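Local atomic coordinates of phosphate transporter (Thermotoga maritima MSB8, PDB entry 6L85), a protein that probably imports inorganic phosphate across the cell membrane, coupled to the inward movement of sodium ions. Residues B[59-64]-B[257-262]; B[66-71]-B[112-117]; B[133-138]-B[341-346]. All coordinates share one frame; numbering follows the deposited sequence.

Contact 1: B[59-64]-B[257-262]; sequences HVSQTI and NDVANA. With NA (sodium ion), chain R.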
ATOM      1  N   HIS B  59      -8.005 -16.086  -3.510  1.00 39.07           N
ATOM      2  CA  HIS B  59      -8.163 -16.839  -4.752  1.00 42.32           C
ATOM      3  C   HIS B  59      -7.624 -18.263  -4.639  1.00 40.87           C
ATOM      4  O   HIS B  59      -8.303 -19.221  -5.021  1.00 36.44           O
ATOM      5  CB  HIS B  59      -7.498 -16.071  -5.885  1.00 40.46           C
ATOM      6  CG  HIS B  59      -7.911 -14.634  -5.929  1.00 45.90           C
ATOM      7  ND1 HIS B  59      -9.178 -14.240  -6.315  1.00 47.02           N
ATOM      8  CD2 HIS B  59      -7.253 -13.501  -5.574  1.00 41.45           C
ATOM      9  CE1 HIS B  59      -9.273 -12.924  -6.226  1.00 46.60           C
ATOM     10  NE2 HIS B  59      -8.117 -12.451  -5.786  1.00 45.67           N
ATOM     11  N   VAL B  60      -6.427 -18.433  -4.080  1.00 36.10           N
ATOM     12  CA  VAL B  60      -5.935 -19.788  -3.859  1.00 36.59           C
ATOM     13  C   VAL B  60      -6.655 -20.451  -2.682  1.00 37.38           C
ATOM     14  O   VAL B  60      -6.786 -21.688  -2.643  1.00 39.21           O
ATOM     15  CB  VAL B  60      -4.402 -19.768  -3.668  1.00 34.60           C
ATOM     16  CG1 VAL B  60      -3.877 -21.191  -3.399  1.00 30.97           C
ATOM     17  CG2 VAL B  60      -3.730 -19.155  -4.885  1.00 30.06           C
ATOM     18  N   SER B  61      -7.103 -19.660  -1.695  1.00 33.77           N
ATOM     19  CA  SER B  61      -7.890 -20.211  -0.585  1.00 39.83           C
ATOM     20  C   SER B  61      -9.135 -20.946  -1.089  1.00 37.24           C
ATOM     21  O   SER B  61      -9.530 -21.981  -0.527  1.00 37.44           O
ATOM     22  CB  SER B  61      -8.281 -19.095   0.395  1.00 34.22           C
ATOM     23  OG  SER B  61      -7.135 -18.439   0.922  1.00 32.94           O
ATOM     24  N   GLN B  62      -9.766 -20.430  -2.154  1.00 37.50           N
ATOM     25  CA  GLN B  62     -10.907 -21.135  -2.743  1.00 42.45           C
ATOM     26  C   GLN B  62     -10.508 -22.512  -3.281  1.00 41.62           C
ATOM     27  O   GLN B  62     -11.252 -23.493  -3.125  1.00 44.25           O
ATOM     28  CB  GLN B  62     -11.519 -20.297  -3.859  1.00 40.36           C
ATOM     29  CG  GLN B  62     -12.286 -19.091  -3.367  1.00 47.61           C
ATOM     30  CD  GLN B  62     -12.321 -18.014  -4.412  1.00 59.10           C
ATOM     31  OE1 GLN B  62     -12.269 -18.313  -5.616  1.00 62.13           O
ATOM     32  NE2 GLN B  62     -12.378 -16.743  -3.976  1.00 60.66           N
ATOM     33  N   THR B  63      -9.332 -22.608  -3.913  1.00 39.11           N
ATOM     34  CA  THR B  63      -8.894 -23.894  -4.453  1.00 40.93           C
ATOM     35  C   THR B  63      -8.600 -24.882  -3.337  1.00 44.93           C
ATOM     36  O   THR B  63      -8.964 -26.056  -3.423  1.00 44.36           O
ATOM     37  CB  THR B  63      -7.670 -23.703  -5.336  1.00 40.70           C
ATOM     38  OG1 THR B  63      -7.982 -22.746  -6.351  1.00 37.74           O
ATOM     39  CG2 THR B  63      -7.260 -25.041  -5.992  1.00 43.45           C
ATOM     40  N   ILE B  64      -7.946 -24.426  -2.273  1.00 42.06           N
ATOM     41  CA  ILE B  64      -7.735 -25.319  -1.136  1.00 43.99           C
ATOM     42  C   ILE B  64      -9.076 -25.804  -0.583  1.00 45.73           C
ATOM     43  O   ILE B  64      -9.207 -26.960  -0.160  1.00 43.17           O
ATOM     44  CB  ILE B  64      -6.880 -24.634  -0.050  1.00 36.73           C
ATOM     45  CG1 ILE B  64      -5.484 -24.323  -0.600  1.00 37.47           C
ATOM     46  CG2 ILE B  64      -6.786 -25.497   1.217  1.00 31.16           C
ATOM     47  CD1 ILE B  64      -4.705 -25.530  -1.091  1.00 41.99           C
ATOM     48  N   ASN B 257      -0.045 -16.319  -2.314  1.00 30.06           N
ATOM     49  CA  ASN B 257      -0.239 -17.716  -2.699  1.00 30.06           C
ATOM     50  C   ASN B 257      -0.402 -18.635  -1.495  1.00 31.31           C
ATOM     51  O   ASN B 257      -1.183 -19.590  -1.555  1.00 30.87           O
ATOM     52  CB  ASN B 257       0.927 -18.223  -3.574  1.00 31.00           C
ATOM     53  CG  ASN B 257       0.549 -19.481  -4.387  1.00 30.96           C
ATOM     54  OD1 ASN B 257       0.789 -20.597  -3.950  1.00 32.98           O
ATOM     55  ND2 ASN B 257      -0.087 -19.286  -5.533  1.00 30.06           N
ATOM     56  N   ASP B 258       0.291 -18.363  -0.390  1.00 30.06           N
ATOM     57  CA  ASP B 258       0.379 -19.330   0.689  1.00 30.06           C
ATOM     58  C   ASP B 258      -0.546 -19.060   1.873  1.00 34.05           C
ATOM     59  O   ASP B 258      -0.674 -19.955   2.719  1.00 30.77           O
ATOM     60  CB  ASP B 258       1.814 -19.407   1.217  1.00 30.06           C
ATOM     61  CG  ASP B 258       2.717 -20.307   0.371  1.00 31.13           C
ATOM     62  OD1 ASP B 258       2.453 -20.529  -0.821  1.00 32.59           O
ATOM     63  OD2 ASP B 258       3.734 -20.752   0.913  1.00 35.43           O
ATOM     64  N   VAL B 259      -1.170 -17.872   1.995  1.00 30.06           N
ATOM     65  CA  VAL B 259      -2.088 -17.750   3.130  1.00 35.78           C
ATOM     66  C   VAL B 259      -3.166 -18.821   3.027  1.00 31.11           C
ATOM     67  O   VAL B 259      -3.613 -19.346   4.045  1.00 35.31           O
ATOM     68  CB  VAL B 259      -2.687 -16.325   3.267  1.00 31.67           C
ATOM     69  CG1 VAL B 259      -3.701 -16.008   2.145  1.00 30.06           C
ATOM     70  CG2 VAL B 259      -3.338 -16.150   4.678  1.00 30.06           C
ATOM     71  N   ALA B 260      -3.526 -19.215   1.804  1.00 30.06           N
ATOM     72  CA  ALA B 260      -4.443 -20.332   1.570  1.00 33.85           C
ATOM     73  C   ALA B 260      -4.091 -21.591   2.356  1.00 34.98           C
ATOM     74  O   ALA B 260      -5.000 -22.306   2.783  1.00 36.70           O
ATOM     75  CB  ALA B 260      -4.495 -20.681   0.079  1.00 35.60           C
ATOM     76  N   ASN B 261      -2.804 -21.881   2.572  1.00 30.51           N
ATOM     77  CA  ASN B 261      -2.480 -23.149   3.226  1.00 35.23           C
ATOM     78  C   ASN B 261      -2.976 -23.204   4.663  1.00 35.21           C
ATOM     79  O   ASN B 261      -3.130 -24.304   5.225  1.00 32.40           O
ATOM     80  CB  ASN B 261      -0.980 -23.432   3.182  1.00 30.06           C
ATOM     81  CG  ASN B 261      -0.418 -23.361   1.780  1.00 30.06           C
ATOM     82  OD1 ASN B 261      -1.155 -23.491   0.778  1.00 36.35           O
ATOM     83  ND2 ASN B 261       0.882 -23.182   1.689  1.00 30.06           N
ATOM     84  N   ALA B 262      -3.232 -22.046   5.268  1.00 34.67           N
ATOM     85  CA  ALA B 262      -3.882 -21.989   6.572  1.00 35.70           C
ATOM     86  C   ALA B 262      -5.316 -21.491   6.494  1.00 36.34           C
ATOM     87  O   ALA B 262      -6.172 -21.984   7.234  1.00 35.81           O
ATOM     88  CB  ALA B 262      -3.083 -21.102   7.530  1.00 38.43           C
TER
HETATM   89 NA    NA R 503       1.431 -21.977  -2.244  1.00 34.12          NA
HETATM   90  O   HOH W   1      -0.722 -22.335  -1.621  1.00 30.32           O
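A260 sets its methyl group against the backbone of helix 58-66, its CB only 3.3 Å from the amide N of S61. Alanine suits this place because the chains come so close, with the CA atoms of S61 and A260 4.1 Å apart. V60 and I64, one turn apart, flank the methyl: CG1 of V60 lies 3.6 Å from CB of A260, and CG1 of I64 meets it a little farther off. V60 holds CG1 anti to its backbone N (chi1 179°), which also brings CG1 beside the carbonyl O of N257 and turns CG2 to the amide ND2 of N257. That amide is fixed by L342 O and S338 OG, which leaves OD1 to bind sodium at 2.3 Å. OD1 of D258, T107 OG1, I344 O and a water complete the site. This water gives one proton to N257 O and the other to N261 OD1 (2.7 Å), tying both sides of the helix break to the ion. The hydroxyl of S61 bonds back to G57 O. Helix 58-66 thus backs the junction of helices 231-258 and 260-275, with L289 of helix 286-302 against S61 and V259, V111 of helix 106-121 against I64, and helix 2-32 behind N261 and A262.

Contact 2: B[66-71]-B[112-117]; sequences KGIVEV and GGMMGF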
ATOM      1  N   LYS B  66     -12.064 -26.286  -2.190  1.00 46.21           N
ATOM      2  CA  LYS B  66     -12.781 -27.311  -2.955  1.00 54.10           C
ATOM      3  C   LYS B  66     -12.017 -27.904  -4.141  1.00 53.62           C
ATOM      4  O   LYS B  66     -12.645 -28.485  -5.033  1.00 59.68           O
ATOM      5  CB  LYS B  66     -14.128 -26.768  -3.438  1.00 55.09           C
ATOM      6  CG  LYS B  66     -14.049 -25.529  -4.296  1.00 58.67           C
ATOM      7  CD  LYS B  66     -15.444 -25.173  -4.811  1.00 68.61           C
ATOM      8  CE  LYS B  66     -16.512 -25.454  -3.754  1.00 65.53           C
ATOM      9  NZ  LYS B  66     -17.876 -25.597  -4.345  1.00 73.22           N
ATOM     10  N   GLY B  67     -10.690 -27.852  -4.156  1.00 52.19           N
ATOM     11  CA  GLY B  67      -9.959 -28.364  -5.309  1.00 43.53           C
ATOM     12  C   GLY B  67      -9.208 -29.655  -5.051  1.00 49.74           C
ATOM     13  O   GLY B  67      -8.682 -30.273  -5.984  1.00 50.34           O
ATOM     14  N   ILE B  68      -9.160 -30.085  -3.789  1.00 48.54           N
ATOM     15  CA  ILE B  68      -8.457 -31.307  -3.393  1.00 52.77           C
ATOM     16  C   ILE B  68      -9.436 -32.388  -2.962  1.00 51.98           C
ATOM     17  O   ILE B  68      -9.424 -33.498  -3.495  1.00 56.07           O
ATOM     18  CB  ILE B  68      -7.426 -31.023  -2.278  1.00 50.37           C
ATOM     19  CG1 ILE B  68      -6.699 -29.709  -2.541  1.00 47.56           C
ATOM     20  CG2 ILE B  68      -6.445 -32.201  -2.137  1.00 47.99           C
ATOM     21  CD1 ILE B  68      -5.899 -29.247  -1.347  1.00 55.41           C
ATOM     22  N   VAL B  69     -10.251 -32.101  -1.958  1.00 50.54           N
ATOM     23  CA  VAL B  69     -11.292 -33.015  -1.513  1.00 51.83           C
ATOM     24  C   VAL B  69     -12.517 -32.802  -2.385  1.00 53.72           C
ATOM     25  O   VAL B  69     -12.823 -31.671  -2.779  1.00 55.37           O
ATOM     26  CB  VAL B  69     -11.606 -32.791  -0.022  1.00 50.88           C
ATOM     27  CG1 VAL B  69     -12.698 -33.727   0.461  1.00 54.98           C
ATOM     28  CG2 VAL B  69     -10.354 -32.985   0.804  1.00 51.58           C
ATOM     29  N   GLU B  70     -13.190 -33.896  -2.741  1.00 49.11           N
ATOM     30  CA  GLU B  70     -14.447 -33.817  -3.479  1.00 58.43           C
ATOM     31  C   GLU B  70     -15.531 -33.468  -2.463  1.00 56.36           C
ATOM     32  O   GLU B  70     -16.078 -34.346  -1.788  1.00 51.98           O
ATOM     33  CB  GLU B  70     -14.740 -35.124  -4.211  1.00 56.41           C
ATOM     34  CG  GLU B  70     -15.735 -34.974  -5.347  1.00 56.90           C
ATOM     35  CD  GLU B  70     -15.262 -34.020  -6.418  1.00 67.65           C
ATOM     36  OE1 GLU B  70     -14.408 -34.426  -7.239  1.00 69.51           O
ATOM     37  OE2 GLU B  70     -15.741 -32.862  -6.437  1.00 70.62           O
ATOM     38  N   VAL B  71     -15.836 -32.173  -2.365  1.00 51.93           N
ATOM     39  CA  VAL B  71     -16.640 -31.652  -1.261  1.00 53.41           C
ATOM     40  C   VAL B  71     -18.046 -32.259  -1.261  1.00 53.39           C
ATOM     41  O   VAL B  71     -18.561 -32.658  -0.211  1.00 53.49           O
ATOM     42  CB  VAL B  71     -16.640 -30.108  -1.326  1.00 57.16           C
ATOM     43  CG1 VAL B  71     -17.868 -29.506  -0.666  1.00 58.31           C
ATOM     44  CG2 VAL B  71     -15.327 -29.552  -0.696  1.00 47.07           C
ATOM     45  N   GLY B 112      -1.332 -32.552   0.711  1.00 43.71           N
ATOM     46  CA  GLY B 112      -1.244 -33.919   1.189  1.00 43.12           C
ATOM     47  C   GLY B 112      -2.155 -34.178   2.368  1.00 46.18           C
ATOM     48  O   GLY B 112      -2.827 -35.213   2.427  1.00 44.85           O
ATOM     49  N   GLY B 113      -2.192 -33.249   3.327  1.00 45.35           N
ATOM     50  CA  GLY B 113      -3.100 -33.411   4.453  1.00 42.16           C
ATOM     51  C   GLY B 113      -4.545 -33.586   4.011  1.00 44.78           C
ATOM     52  O   GLY B 113      -5.253 -34.488   4.476  1.00 47.03           O
ATOM     53  N   MET B 114      -4.993 -32.728   3.091  1.00 44.10           N
ATOM     54  CA  MET B 114      -6.384 -32.757   2.648  1.00 47.24           C
ATOM     55  C   MET B 114      -6.673 -34.030   1.852  1.00 49.73           C
ATOM     56  O   MET B 114      -7.733 -34.648   2.006  1.00 49.66           O
ATOM     57  CB  MET B 114      -6.695 -31.506   1.808  1.00 44.20           C
ATOM     58  CG  MET B 114      -6.585 -30.161   2.569  1.00 42.88           C
ATOM     59  SD  MET B 114      -7.932 -30.007   3.753  1.00 57.35           S
ATOM     60  CE  MET B 114      -9.264 -29.686   2.588  1.00 49.84           C
ATOM     61  N   MET B 115      -5.742 -34.420   0.984  1.00 49.69           N
ATOM     62  CA  MET B 115      -5.875 -35.660   0.237  1.00 50.11           C
ATOM     63  C   MET B 115      -5.997 -36.858   1.175  1.00 52.00           C
ATOM     64  O   MET B 115      -6.848 -37.735   0.973  1.00 50.51           O
ATOM     65  CB  MET B 115      -4.671 -35.807  -0.685  1.00 50.63           C
ATOM     66  CG  MET B 115      -4.961 -36.454  -2.012  1.00 64.00           C
ATOM     67  SD  MET B 115      -3.415 -37.049  -2.729  1.00 87.44           S
ATOM     68  CE  MET B 115      -2.697 -37.873  -1.303  1.00 62.98           C
ATOM     69  N   GLY B 116      -5.155 -36.904   2.208  1.00 46.54           N
ATOM     70  CA  GLY B 116      -5.212 -38.001   3.153  1.00 47.53           C
ATOM     71  C   GLY B 116      -6.557 -38.093   3.839  1.00 53.52           C
ATOM     72  O   GLY B 116      -7.150 -39.180   3.934  1.00 54.37           O
ATOM     73  N   PHE B 117      -7.061 -36.950   4.321  1.00 49.04           N
ATOM     74  CA  PHE B 117      -8.408 -36.941   4.886  1.00 47.21           C
ATOM     75  C   PHE B 117      -9.425 -37.479   3.882  1.00 49.50           C
ATOM     76  O   PHE B 117     -10.239 -38.347   4.213  1.00 51.06           O
ATOM     77  CB  PHE B 117      -8.814 -35.532   5.321  1.00 50.55           C
ATOM     78  CG  PHE B 117     -10.278 -35.262   5.137  1.00 46.47           C
ATOM     79  CD1 PHE B 117     -11.218 -35.919   5.918  1.00 46.28           C
ATOM     80  CD2 PHE B 117     -10.718 -34.402   4.139  1.00 49.47           C
ATOM     81  CE1 PHE B 117     -12.569 -35.705   5.733  1.00 47.59           C
ATOM     82  CE2 PHE B 117     -12.068 -34.179   3.949  1.00 53.56           C
ATOM     83  CZ  PHE B 117     -12.999 -34.834   4.754  1.00 51.22           C
TER
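I68 and V69 push neighbouring branched side chains onto helix 106-121, and each crosses its main partner at about a right angle. I68 lays two arms against the base of M114: its CD1 lies 4.0 Å from CB of M114, while CG2 reaches that same CB from its other branch. CG2 also approaches the backbone N of M115 at 3.9 Å, so one isoleucine spans two consecutive helix residues. A beta-branched residue suits this spot, since its two arms leave CB in different directions and can both rest on one methylene. An alanine here would probably open a gap beside CB of M114 and leave the loop with less hold on the helix.

V69, the next residue along, meets M114 and F117. Its CG1 stands anti to the backbone N (chi1 180°) and touches CE2 of F117 at 3.6 Å, whereas CG2 comes close to CD2 of the same ring and within 3.3 Å of the carbonyl O of M114. M114 bends at both chi2 (-71°) and chi3 (-73°), and this doubling back carries its methyl CE to 3.9 Å from CG2 of V69. The flexible thioether can thus follow the outline of both loop residues, CB and CG meeting I68 while CE meets V69. The valine in turn is compact enough to fit between the methionine and the ring.

The side chains that meet are buried and apolar, and backbone bonds of I68 to N128 and E70 to G126 tie the loop to another connecting segment. The loop follows helix 58-66 and leads to helix 76-99. Helix 106-121 also packs on helix 368-400: F117 makes a T-shaped stack with Y393, M115 packs on A386, and S389 OG bonds to G113 O.

Contact 3: B[133-138]-B[341-346]; sequences LFIVLS and GLPIST. With NA (sodium ion), chain R; PO4 (phosphate ion), chain P.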
ATOM      1  N   LEU B 133      -5.145 -32.908 -10.410  1.00 55.72           N
ATOM      2  CA  LEU B 133      -4.233 -33.171 -11.518  1.00 53.63           C
ATOM      3  C   LEU B 133      -3.583 -31.890 -12.020  1.00 50.05           C
ATOM      4  O   LEU B 133      -2.373 -31.854 -12.276  1.00 51.61           O
ATOM      5  CB  LEU B 133      -4.986 -33.850 -12.659  1.00 56.35           C
ATOM      6  CG  LEU B 133      -4.088 -34.636 -13.598  1.00 61.07           C
ATOM      7  CD1 LEU B 133      -3.963 -36.056 -13.060  1.00 65.50           C
ATOM      8  CD2 LEU B 133      -4.656 -34.614 -15.015  1.00 66.63           C
ATOM      9  N   PHE B 134      -4.389 -30.848 -12.238  1.00 48.25           N
ATOM     10  CA  PHE B 134      -3.846 -29.566 -12.669  1.00 52.49           C
ATOM     11  C   PHE B 134      -2.943 -28.959 -11.604  1.00 49.35           C
ATOM     12  O   PHE B 134      -1.960 -28.290 -11.937  1.00 50.98           O
ATOM     13  CB  PHE B 134      -4.982 -28.614 -13.023  1.00 55.64           C
ATOM     14  CG  PHE B 134      -5.664 -28.960 -14.308  1.00 63.34           C
ATOM     15  CD1 PHE B 134      -4.964 -28.931 -15.495  1.00 64.75           C
ATOM     16  CD2 PHE B 134      -6.999 -29.332 -14.328  1.00 66.17           C
ATOM     17  CE1 PHE B 134      -5.581 -29.255 -16.686  1.00 75.91           C
ATOM     18  CE2 PHE B 134      -7.625 -29.653 -15.517  1.00 69.74           C
ATOM     19  CZ  PHE B 134      -6.913 -29.620 -16.698  1.00 70.11           C
ATOM     20  N   ILE B 135      -3.232 -29.230 -10.330  1.00 47.97           N
ATOM     21  CA  ILE B 135      -2.374 -28.739  -9.255  1.00 48.43           C
ATOM     22  C   ILE B 135      -0.998 -29.418  -9.321  1.00 50.57           C
ATOM     23  O   ILE B 135       0.047 -28.746  -9.248  1.00 41.97           O
ATOM     24  CB  ILE B 135      -3.074 -28.935  -7.890  1.00 45.56           C
ATOM     25  CG1 ILE B 135      -4.318 -28.030  -7.789  1.00 45.09           C
ATOM     26  CG2 ILE B 135      -2.108 -28.692  -6.723  1.00 43.36           C
ATOM     27  CD1 ILE B 135      -5.249 -28.335  -6.587  1.00 40.26           C
ATOM     28  N   VAL B 136      -0.969 -30.748  -9.507  1.00 48.05           N
ATOM     29  CA  VAL B 136       0.324 -31.443  -9.616  1.00 45.26           C
ATOM     30  C   VAL B 136       1.078 -30.967 -10.853  1.00 43.92           C
ATOM     31  O   VAL B 136       2.298 -30.721 -10.813  1.00 48.33           O
ATOM     32  CB  VAL B 136       0.141 -32.974  -9.625  1.00 52.75           C
ATOM     33  CG1 VAL B 136       1.501 -33.641  -9.779  1.00 51.35           C
ATOM     34  CG2 VAL B 136      -0.496 -33.456  -8.346  1.00 44.34           C
ATOM     35  N   LEU B 137       0.358 -30.782 -11.962  1.00 46.22           N
ATOM     36  CA  LEU B 137       0.991 -30.238 -13.158  1.00 46.97           C
ATOM     37  C   LEU B 137       1.644 -28.892 -12.873  1.00 49.55           C
ATOM     38  O   LEU B 137       2.758 -28.619 -13.339  1.00 48.01           O
ATOM     39  CB  LEU B 137      -0.038 -30.100 -14.281  1.00 49.85           C
ATOM     40  CG  LEU B 137       0.518 -29.499 -15.573  1.00 56.53           C
ATOM     41  CD1 LEU B 137       1.727 -30.305 -16.073  1.00 55.37           C
ATOM     42  CD2 LEU B 137      -0.558 -29.417 -16.655  1.00 57.37           C
ATOM     43  N   SER B 138       0.955 -28.026 -12.121  1.00 49.25           N
ATOM     44  CA  SER B 138       1.537 -26.729 -11.801  1.00 48.80           C
ATOM     45  C   SER B 138       2.737 -26.889 -10.882  1.00 43.36           C
ATOM     46  O   SER B 138       3.670 -26.090 -10.944  1.00 39.33           O
ATOM     47  CB  SER B 138       0.484 -25.813 -11.171  1.00 47.10           C
ATOM     48  OG  SER B 138       0.218 -26.218  -9.837  1.00 41.88           O
ATOM     49  N   GLY B 341      -5.424 -19.109  -9.286  1.00 43.35           N
ATOM     50  CA  GLY B 341      -5.933 -19.921  -8.196  1.00 40.75           C
ATOM     51  C   GLY B 341      -5.141 -21.179  -7.917  1.00 40.80           C
ATOM     52  O   GLY B 341      -5.652 -22.077  -7.236  1.00 38.26           O
ATOM     53  N   LEU B 342      -3.908 -21.274  -8.418  1.00 38.42           N
ATOM     54  CA  LEU B 342      -3.093 -22.476  -8.273  1.00 35.52           C
ATOM     55  C   LEU B 342      -2.281 -22.413  -6.986  1.00 34.48           C
ATOM     56  O   LEU B 342      -1.485 -21.487  -6.821  1.00 38.38           O
ATOM     57  CB  LEU B 342      -2.146 -22.625  -9.464  1.00 36.84           C
ATOM     58  CG  LEU B 342      -2.863 -22.784 -10.801  1.00 44.56           C
ATOM     59  CD1 LEU B 342      -1.919 -22.636 -11.991  1.00 51.27           C
ATOM     60  CD2 LEU B 342      -3.583 -24.129 -10.810  1.00 38.41           C
ATOM     61  N   PRO B 343      -2.417 -23.379  -6.076  1.00 34.93           N
ATOM     62  CA  PRO B 343      -1.517 -23.451  -4.920  1.00 30.06           C
ATOM     63  C   PRO B 343      -0.191 -24.065  -5.354  1.00 38.29           C
ATOM     64  O   PRO B 343      -0.121 -25.236  -5.742  1.00 38.68           O
ATOM     65  CB  PRO B 343      -2.265 -24.361  -3.938  1.00 30.49           C
ATOM     66  CG  PRO B 343      -3.516 -24.779  -4.634  1.00 32.74           C
ATOM     67  CD  PRO B 343      -3.368 -24.497  -6.081  1.00 33.16           C
ATOM     68  N   ILE B 344       0.868 -23.275  -5.231  1.00 39.27           N
ATOM     69  CA  ILE B 344       2.195 -23.502  -5.790  1.00 39.24           C
ATOM     70  C   ILE B 344       3.180 -23.531  -4.629  1.00 40.28           C
ATOM     71  O   ILE B 344       2.906 -23.005  -3.544  1.00 41.58           O
ATOM     72  CB  ILE B 344       2.502 -22.367  -6.812  1.00 45.15           C
ATOM     73  CG1 ILE B 344       1.741 -22.624  -8.096  1.00 45.88           C
ATOM     74  CG2 ILE B 344       3.941 -22.125  -7.112  1.00 42.97           C
ATOM     75  CD1 ILE B 344       1.672 -24.000  -8.379  1.00 46.31           C
ATOM     76  N   SER B 345       4.321 -24.172  -4.842  1.00 36.17           N
ATOM     77  CA  SER B 345       5.402 -24.112  -3.871  1.00 39.05           C
ATOM     78  C   SER B 345       6.335 -22.962  -4.222  1.00 37.74           C
ATOM     79  O   SER B 345       6.934 -22.956  -5.299  1.00 38.74           O
ATOM     80  CB  SER B 345       6.182 -25.419  -3.815  1.00 37.94           C
ATOM     81  OG  SER B 345       7.317 -25.244  -2.985  1.00 41.53           O
ATOM     82  N   THR B 346       6.467 -21.993  -3.306  1.00 36.77           N
ATOM     83  CA  THR B 346       7.379 -20.880  -3.544  1.00 30.06           C
ATOM     84  C   THR B 346       8.823 -21.299  -3.301  1.00 32.11           C
ATOM     85  O   THR B 346       9.731 -20.746  -3.919  1.00 32.53           O
ATOM     86  CB  THR B 346       7.013 -19.672  -2.658  1.00 31.12           C
ATOM     87  OG1 THR B 346       7.221 -20.002  -1.279  1.00 30.06           O
ATOM     88  CG2 THR B 346       5.545 -19.291  -2.851  1.00 34.65           C
TER
HETATM   89 NA    NA R 503       1.431 -21.977  -2.244  1.00 34.12          NA
HETATM   90  P   PO4 P 501       5.703 -23.317  -0.108  1.00 34.28           P
HETATM   91  O1  PO4 P 501       7.084 -23.671  -0.659  1.00 37.25           O
HETATM   92  O2  PO4 P 501       4.650 -24.332  -0.499  1.00 38.50           O
HETATM   93  O3  PO4 P 501       5.312 -21.954  -0.671  1.00 35.80           O
HETATM   94  O4  PO4 P 501       5.728 -23.303   1.412  1.00 33.19           O
HETATM   95  O   HOH W   1      -0.722 -22.335  -1.621  1.00 30.32           O
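The hydroxyl OG of S138 bonds to the carbonyl O of I135 at 2.6 Å, one turn back in its own helix. With chi1 at 74°, OG sits between the backbone N and the carbonyl carbon, from where it reaches that oxygen 19° off the carbonyl plane. The polar end is thereby satisfied within helix 129-162, and the small serine can face an apolar neighbour. Its CB meets CD1 of L342 at 4.1 Å and the terminal methyl of I344 on another side; the still closer approach of that methyl to OG is doubtful. I135 adds CG1 against the ring carbon CD of P343 (4.0 Å), the two side chains crossing at about a right angle. Rigid proline suits a loop that must keep an extended course, and its carbonyl is held by W139 NE1. G341, at positive phi, closes helix 320-339 with a Schellman motif.

Beyond this wall the loop turns to ions. I344 O binds sodium at 2.2 Å. S345 is the N-cap of helix 346-357, its OG accepting from H348 N and donating to phosphate O1 at 2.8 Å. T346 grips O3 twice, through OG1 and through a nearly straight N-H bond (167°). The phosphate is thus held here by neutral donors at a helix start, whose dipole would probably favour an anion, consistent with a substrate site beside a coupling sodium.

Contacts 1 and 3, with centres about 11 Å apart, share one sodium ion and its water: 257-262 and 341-346 both supply ligands, with D258 OD1 3.7 Å from I344 O. A probable hydrogen bond joins them further, T63 OG1 to G341 O at 2.6 Å, and P343 packs against V60 from the side opposite I135. Contact 2 lies farther from the ions; it meets contact 1 where CE of M114 comes 3.9 Å from I64 O, and contact 3 where G67 O nears CD1 of I135. The side chain of N257 is about 6 Å from the bound phosphate, so contacts 1 and 3 frame the probable transport site.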